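Local coordinates for Spermidine/putrescine ABC transporter, periplasmic binding protein (Treponema pallidum, PDB 2V84) that probably binds the polyamines spermidine and putrescine, serving as the periplasmic receptor of an ABC transporter, at residues R269-A272 against H273-I276; E94-L98 against S99-N103; D55-A58 against S59-D62. All blocks are in the same frame, centred on the assembly; numbering follows the deposited sequence. Where two conformers were deposited one is given.

How the contacts relate
Along the chain come contact 3, contact 2 and contact 1, all local, between residues a few positions apart: a strand-to-helix junction, a loop turn and a helix start. Contacts 1 and 2 meet, their centres about 9 Å apart: the loop after strand 93-94 lies against the first turns of helix 269-279, and Asp270 OD1 meets Lys100 NZ in a salt bridge at 2.8 Å. Contact 3 joins strand 51-57 to helix 60-67; its centre is about 21 Å from that of contact 1 and 24 Å from that of contact 2. It lies closer to the chain's centre and to the predicted spermidine site, whereas the other two belong to the periphery of this solute-binding fold.

Contact 1: R269-A272 against H273-I276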
loop_
_atom_site.group_PDB
_atom_site.type_symbol
_atom_site.label_atom_id
_atom_site.label_comp_id
_atom_site.label_asym_id
_atom_site.label_seq_id
_atom_site.Cartn_x
_atom_site.Cartn_y
_atom_site.Cartn_z
ATOM N N ARG A 269 21.168 -13.274 6.989
ATOM C CA ARG A 269 19.832 -13.866 7.105
ATOM C C ARG A 269 19.375 -13.927 8.558
ATOM O O ARG A 269 18.194 -13.762 8.846
ATOM C CB ARG A 269 19.778 -15.253 6.451
ATOM C CG ARG A 269 19.804 -15.234 4.914
ATOM C CD ARG A 269 19.913 -16.637 4.333
ATOM N NE ARG A 269 18.882 -17.539 4.858
ATOM C CZ ARG A 269 17.631 -17.629 4.394
ATOM N NH1 ARG A 269 17.233 -16.893 3.367
ATOM N NH2 ARG A 269 16.767 -18.479 4.953
ATOM N N ASP A 270 20.310 -14.160 9.477
ATOM C CA ASP A 270 19.976 -14.227 10.908
ATOM C C ASP A 270 19.361 -12.926 11.444
ATOM O O ASP A 270 18.371 -12.955 12.165
ATOM C CB ASP A 270 21.215 -14.604 11.716
ATOM C CG ASP A 270 21.754 -15.979 11.347
ATOM O OD1 ASP A 270 20.949 -16.909 11.128
ATOM O OD2 ASP A 270 22.994 -16.116 11.274
ATOM N N LEU A 271 19.943 -11.788 11.080
ATOM C CA LEU A 271 19.344 -10.517 11.475
ATOM C C LEU A 271 18.084 -10.187 10.687
ATOM O O LEU A 271 17.190 -9.514 11.198
ATOM C CB LEU A 271 20.344 -9.356 11.383
ATOM C CG LEU A 271 21.162 -9.078 12.640
ATOM C CD1 LEU A 271 22.009 -7.852 12.391
ATOM C CD2 LEU A 271 20.278 -8.884 13.851
ATOM N N ALA A 272 18.001 -10.645 9.441
ATOM C CA ALA A 272 16.781 -10.435 8.656
ATOM C C ALA A 272 15.580 -11.111 9.316
ATOM O O ALA A 272 14.526 -10.508 9.461
ATOM C CB ALA A 272 16.957 -10.930 7.243
ATOM N N HIS A 273 15.749 -12.352 9.740
ATOM C CA HIS A 273 14.653 -13.074 10.394
ATOM C C HIS A 273 14.330 -12.434 11.747
ATOM O O HIS A 273 13.169 -12.345 12.143
ATOM C CB HIS A 273 15.044 -14.538 10.619
ATOM C CG HIS A 273 15.065 -15.369 9.372
ATOM N ND1 HIS A 273 16.141 -15.399 8.516
ATOM C CD2 HIS A 273 14.136 -16.194 8.834
ATOM C CE1 HIS A 273 15.890 -16.232 7.520
ATOM N NE2 HIS A 273 14.676 -16.719 7.685
ATOM N N ALA A 274 15.372 -11.994 12.449
ATOM C CA ALA A 274 15.233 -11.454 13.790
ATOM C C ALA A 274 14.467 -10.151 13.740
ATOM O O ALA A 274 13.695 -9.832 14.649
ATOM C CB ALA A 274 16.610 -11.249 14.435
ATOM N N PHE A 275 14.671 -9.396 12.673
ATOM C CA PHE A 275 13.941 -8.158 12.535
ATOM C C PHE A 275 12.473 -8.371 12.206
ATOM O O PHE A 275 11.619 -7.712 12.787
ATOM C CB PHE A 275 14.598 -7.211 11.539
ATOM C CG PHE A 275 13.946 -5.862 11.514
ATOM C CD1 PHE A 275 14.343 -4.867 12.406
ATOM C CD2 PHE A 275 12.891 -5.601 10.634
ATOM C CE1 PHE A 275 13.717 -3.618 12.403
ATOM C CE2 PHE A 275 12.257 -4.357 10.625
ATOM C CZ PHE A 275 12.674 -3.366 11.510
ATOM N N ILE A 276 12.159 -9.325 11.326
ATOM C CA ILE A 276 10.763 -9.642 11.037
ATOM C C ILE A 276 10.070 -10.117 12.318
ATOM O O ILE A 276 8.938 -9.723 12.621
ATOM C CB ILE A 276 10.654 -10.764 9.936
ATOM C CG1 ILE A 276 11.344 -10.304 8.632
ATOM C CG2 ILE A 276 9.189 -11.163 9.690
ATOM C CD1 ILE A 276 11.496 -11.422 7.580
#
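His273 turns its imidazole back onto the carbonyl of Arg269, one turn earlier in the alpha-helix 269-279, and so adds a side-chain bond to the usual i to i+4 pattern. At the root of the side chain, CB lies 3.7 Å from Arg269 O. With CG beside the backbone N and anti to the carbonyl carbon (chi1 -73°), the ring is directed toward the N-terminal turn. ND1 then donates to Arg269 O over 2.6 Å in a nearly straight bond (169°). The oxygen lies in the plane of the ring, but the ring nitrogen stands above the plane of the carbonyl. The same oxygen accepts from His273 N at 3.0 Å, so that two donors grip it from opposite faces.

Further out, CE1 sits over one face of the Arg269 guanidinium, 3.5 Å from NH2 and offset toward the rim. The two side chains run side by side, yet their planes are 71° apart, so this is no stack. A bend at chi3 brings the guanidinium alongside the ring, and its nitrogens are held by Glu94 and by the carbonyl of Lys95. CD2 packs on Ile101, and NE2, beside Ile96, accepts from Asp97 N. Bound at both nitrogens, the ring is probably held in its rotation, and the pattern is consistent with a neutral imidazole protonated on ND1.

Elsewhere the helix follows the ordinary scheme, Ala274, Phe275 and Ile276 donating to Asp270, Leu271 and Ala272. Phe275 leads off to an edge-to-face contact with Phe44, while Ile276 CG1 packs 3.3 Å from Ala272 O. On another side of the helix, Leu271 CD2 lies a loose 4.4 Å from Ala274 CB.

Contact 2: E94-L98 against S99-N103; sequences EKIDL and SKIPN
Asp97 and Ser99 form an Asx turn: the carboxylate of Asp97 reaches forward to the backbone N of Ser99, at the start of a short 3-10 turn in the loop that follows strand 93-94. Asp97 holds CG anti to its own N (chi1 178°), which places OD1 beside Ser99. There OD1 accepts twice, from Ser99 N at 3.1 Å and from Ser99 OG at 2.7 Å, both from the same face of the carboxylate; the hydroxyl comes on the syn side, the amide from well above the plane. The pair of bonds probably limits rotation of the group.

Leu98 lies between them, its CB 3.4 Å from Ser99 N; in overlapping main-chain turns its O accepts from Ile101 N at 3.0 Å, while Lys100 N donates to Asp97 O. The extended Lys100 chain crosses the carboxylate, CG lying 3.7 Å from Asp97 OD2, before its ammonium goes on to Asp270 of helix 269-279.

Leu98 CB points away from the turn, yet CD2 comes to 4.4 Å from Ile101 CD1. That same methyl, also touching His273, presses on Ile96 from the other end of the turn, with Ile101 CD1 only 3.5 Å from Ile96 CG2.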
loop_
_atom_site.group_PDB
_atom_site.type_symbol
_atom_site.label_atom_id
_atom_site.label_comp_id
_atom_site.label_asym_id
_atom_site.label_seq_id
_atom_site.Cartn_x
_atom_site.Cartn_y
_atom_site.Cartn_z
ATOM N N GLU A 94 14.811 -15.255 -1.453
ATOM C CA GLU A 94 15.293 -16.465 -0.751
ATOM C C GLU A 94 14.206 -17.023 0.117
ATOM O O GLU A 94 13.380 -16.257 0.612
ATOM C CB GLU A 94 16.500 -16.153 0.125
ATOM C CG GLU A 94 17.677 -15.683 -0.699
ATOM C CD GLU A 94 18.979 -15.694 0.052
ATOM O OE1 GLU A 94 18.967 -15.842 1.286
ATOM O OE2 GLU A 94 20.038 -15.553 -0.600
ATOM N N LYS A 95 14.188 -18.349 0.261
ATOM C CA LYS A 95 13.253 -18.998 1.197
ATOM C C LYS A 95 13.484 -18.474 2.606
ATOM O O LYS A 95 14.618 -18.238 3.019
ATOM C CB LYS A 95 13.387 -20.539 1.139
ATOM C CG LYS A 95 12.866 -21.131 -0.179
ATOM C CD LYS A 95 12.822 -22.668 -0.155
ATOM C CE LYS A 95 12.311 -23.230 -1.497
ATOM N NZ LYS A 95 12.267 -24.714 -1.453
ATOM N N ILE A 96 12.394 -18.301 3.340
ATOM C CA ILE A 96 12.421 -17.825 4.709
ATOM C C ILE A 96 12.285 -19.024 5.643
ATOM O O ILE A 96 11.540 -19.957 5.358
ATOM C CB ILE A 96 11.279 -16.793 4.945
ATOM C CG1 ILE A 96 11.563 -15.550 4.082
ATOM C CG2 ILE A 96 11.167 -16.427 6.424
ATOM C CD1 ILE A 96 10.506 -14.439 4.144
ATOM N N ASP A 97 13.071 -19.019 6.719
ATOM C CA ASP A 97 13.027 -20.057 7.742
ATOM C C ASP A 97 12.081 -19.598 8.834
ATOM O O ASP A 97 12.454 -18.802 9.705
ATOM C CB ASP A 97 14.438 -20.324 8.307
ATOM C CG ASP A 97 14.443 -21.360 9.411
ATOM O OD1 ASP A 97 13.397 -22.002 9.676
ATOM O OD2 ASP A 97 15.500 -21.544 10.043
ATOM N N LEU A 98 10.848 -20.082 8.778
ATOM C CA LEU A 98 9.826 -19.571 9.675
ATOM C C LEU A 98 10.049 -19.991 11.126
ATOM O O LEU A 98 9.430 -19.426 12.037
ATOM C CB LEU A 98 8.425 -19.965 9.205
ATOM C CG LEU A 98 7.920 -19.405 7.867
ATOM C CD1 LEU A 98 6.530 -19.993 7.588
ATOM C CD2 LEU A 98 7.913 -17.879 7.828
ATOM N N SER A 99 10.942 -20.965 11.340
ATOM C CA SER A 99 11.231 -21.407 12.708
ATOM C C SER A 99 11.962 -20.275 13.435
ATOM O O SER A 99 11.950 -20.216 14.664
ATOM C CB SER A 99 12.040 -22.715 12.748
ATOM O OG SER A 99 13.365 -22.511 12.286
ATOM N N LYS A 100 12.547 -19.351 12.678
ATOM C CA LYS A 100 13.259 -18.221 13.285
ATOM C C LYS A 100 12.346 -17.000 13.439
ATOM O O LYS A 100 12.782 -15.921 13.859
ATOM C CB LYS A 100 14.491 -17.873 12.472
ATOM C CG LYS A 100 15.612 -18.917 12.607
ATOM C CD LYS A 100 16.853 -18.472 11.856
ATOM C CE LYS A 100 18.021 -19.385 12.217
ATOM N NZ LYS A 100 19.228 -19.091 11.391
ATOM N N ILE A 101 11.080 -17.184 13.087
ATOM C CA ILE A 101 10.090 -16.118 13.190
ATOM C C ILE A 101 8.831 -16.638 13.876
ATOM O O ILE A 101 7.768 -16.636 13.281
ATOM C CB ILE A 101 9.709 -15.534 11.810
ATOM C CG1 ILE A 101 10.962 -15.225 10.988
ATOM C CG2 ILE A 101 8.880 -14.250 11.998
ATOM C CD1 ILE A 101 10.644 -14.893 9.521
ATOM N N PRO A 102 8.945 -17.062 15.145
ATOM C CA PRO A 102 7.785 -17.635 15.830
ATOM C C PRO A 102 6.572 -16.687 15.876
ATOM O O PRO A 102 5.430 -17.165 15.948
ATOM C CB PRO A 102 8.319 -17.925 17.235
ATOM C CG PRO A 102 9.505 -17.038 17.387
ATOM C CD PRO A 102 10.127 -17.058 16.021
ATOM N N ASN A 103 6.817 -15.372 15.831
ATOM C CA ASN A 103 5.742 -14.363 15.896
ATOM C C ASN A 103 4.878 -14.296 14.630
ATOM O O ASN A 103 3.879 -13.560 14.570
ATOM C CB ASN A 103 6.320 -12.981 16.217
ATOM C CG ASN A 103 6.898 -12.903 17.610
ATOM O OD1 ASN A 103 6.452 -13.616 18.496
ATOM N ND2 ASN A 103 7.916 -12.052 17.806
#

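Contact 3: D55-A58 against S59-D62; sequences DDYA and SNED
Tyr57 takes a chi1 of 54°, its CG lying between the backbone N and the carbonyl carbon, and this brings the ring alongside the chain that follows, where Ser59 O comes within 3.2 Å of Tyr57 CD1. The oxygen approaches the ring obliquely. Ser59, with an extended backbone and a chi1 of 89°, turns its hydroxyl the other way, into the coming helix.

There Ser59 OG accepts from Asp62 N at 3.1 Å and 167°, the classic N-cap bond at the head of helix 60-67, shortly after strand 51-57 of the parallel sheet. Ser59 N is buried without a partner in the model; the Asp62 carboxylate does not bond back to it, so no capping box forms. Asp62 points its CB back at the strand, 4.4 Å from Tyr57 CB.

The Asn60 side chain crosses the far part of the tyrosine ring with its amide plane turned 47° from it, and lies about 3 Å from a bound MES molecule, probably a crystallisation component. The side chain of Ser59 is about 7 Å from that of Asp165 in the predicted spermidine site. Beyond this junction the Tyr57 ring meets Tyr30 edge-to-face and also touches the ring of Trp32.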
loop_
_atom_site.group_PDB
_atom_site.type_symbol
_atom_site.label_atom_id
_atom_site.label_comp_id
_atom_site.label_asym_id
_atom_site.label_seq_id
_atom_site.Cartn_x
_atom_site.Cartn_y
_atom_site.Cartn_z
ATOM N N ASP A 55 18.051 2.023 3.617
ATOM C CA ASP A 55 17.969 2.759 2.359
ATOM C C ASP A 55 16.511 2.794 1.908
ATOM O O ASP A 55 15.856 1.747 1.829
ATOM C CB ASP A 55 18.845 2.106 1.290
ATOM C CG ASP A 55 20.341 2.146 1.633
ATOM O OD1 ASP A 55 20.806 3.102 2.296
ATOM O OD2 ASP A 55 21.057 1.218 1.216
ATOM N N ASP A 56 15.996 3.988 1.625
ATOM C CA ASP A 56 14.597 4.115 1.209
ATOM C C ASP A 56 14.420 4.113 -0.310
ATOM O O ASP A 56 15.369 4.317 -1.057
ATOM C CB ASP A 56 13.898 5.322 1.870
ATOM C CG ASP A 56 14.583 6.644 1.585
ATOM O OD1 ASP A 56 15.731 6.849 2.044
ATOM O OD2 ASP A 56 13.949 7.509 0.936
ATOM N N TYR A 57 13.197 3.842 -0.753
ATOM C CA TYR A 57 12.850 3.919 -2.165
ATOM C C TYR A 57 11.465 4.498 -2.300
ATOM O O TYR A 57 10.652 4.405 -1.371
ATOM C CB TYR A 57 12.974 2.564 -2.883
ATOM C CG TYR A 57 12.217 1.381 -2.268
ATOM C CD1 TYR A 57 10.836 1.194 -2.468
ATOM C CD2 TYR A 57 12.900 0.435 -1.517
ATOM C CE1 TYR A 57 10.160 0.064 -1.900
ATOM C CE2 TYR A 57 12.239 -0.684 -0.959
ATOM C CZ TYR A 57 10.883 -0.857 -1.156
ATOM O OH TYR A 57 10.271 -1.966 -0.591
ATOM N N ALA A 58 11.205 5.108 -3.449
ATOM C CA ALA A 58 9.955 5.826 -3.671
ATOM C C ALA A 58 8.913 5.036 -4.470
ATOM O O ALA A 58 7.789 5.518 -4.673
ATOM C CB ALA A 58 10.241 7.184 -4.319
ATOM N N SER A 59 9.280 3.830 -4.912
ATOM C CA SER A 59 8.374 2.938 -5.643
ATOM C C SER A 59 8.913 1.511 -5.683
ATOM O O SER A 59 10.127 1.296 -5.593
ATOM C CB SER A 59 8.144 3.438 -7.071
ATOM O OG SER A 59 9.103 2.908 -7.957
ATOM N N ASN A 60 8.025 0.540 -5.865
ATOM C CA ASN A 60 8.469 -0.847 -6.074
ATOM C C ASN A 60 9.208 -1.081 -7.381
ATOM O O ASN A 60 9.949 -2.037 -7.504
ATOM C CB ASN A 60 7.316 -1.834 -5.915
ATOM C CG ASN A 60 7.027 -2.144 -4.462
ATOM O OD1 ASN A 60 7.931 -2.173 -3.635
ATOM N ND2 ASN A 60 5.773 -2.360 -4.144
ATOM N N GLU A 61 8.999 -0.214 -8.373
ATOM C CA GLU A 61 9.808 -0.279 -9.596
ATOM C C GLU A 61 11.259 -0.019 -9.236
ATOM O O GLU A 61 12.154 -0.767 -9.628
ATOM C CB GLU A 61 9.347 0.742 -10.644
ATOM C CG GLU A 61 8.157 0.301 -11.480
ATOM C CD GLU A 61 8.380 -1.017 -12.193
ATOM O OE1 GLU A 61 9.544 -1.356 -12.504
ATOM O OE2 GLU A 61 7.378 -1.717 -12.443
ATOM N N ASP A 62 11.471 1.044 -8.465
ATOM C CA ASP A 62 12.824 1.450 -8.037
ATOM C C ASP A 62 13.525 0.385 -7.165
ATOM O O ASP A 62 14.694 0.057 -7.373
ATOM C CB ASP A 62 12.730 2.756 -7.241
ATOM C CG ASP A 62 12.556 3.975 -8.119
ATOM O OD1 ASP A 62 12.825 3.895 -9.342
ATOM O OD2 ASP A 62 12.149 5.031 -7.578
#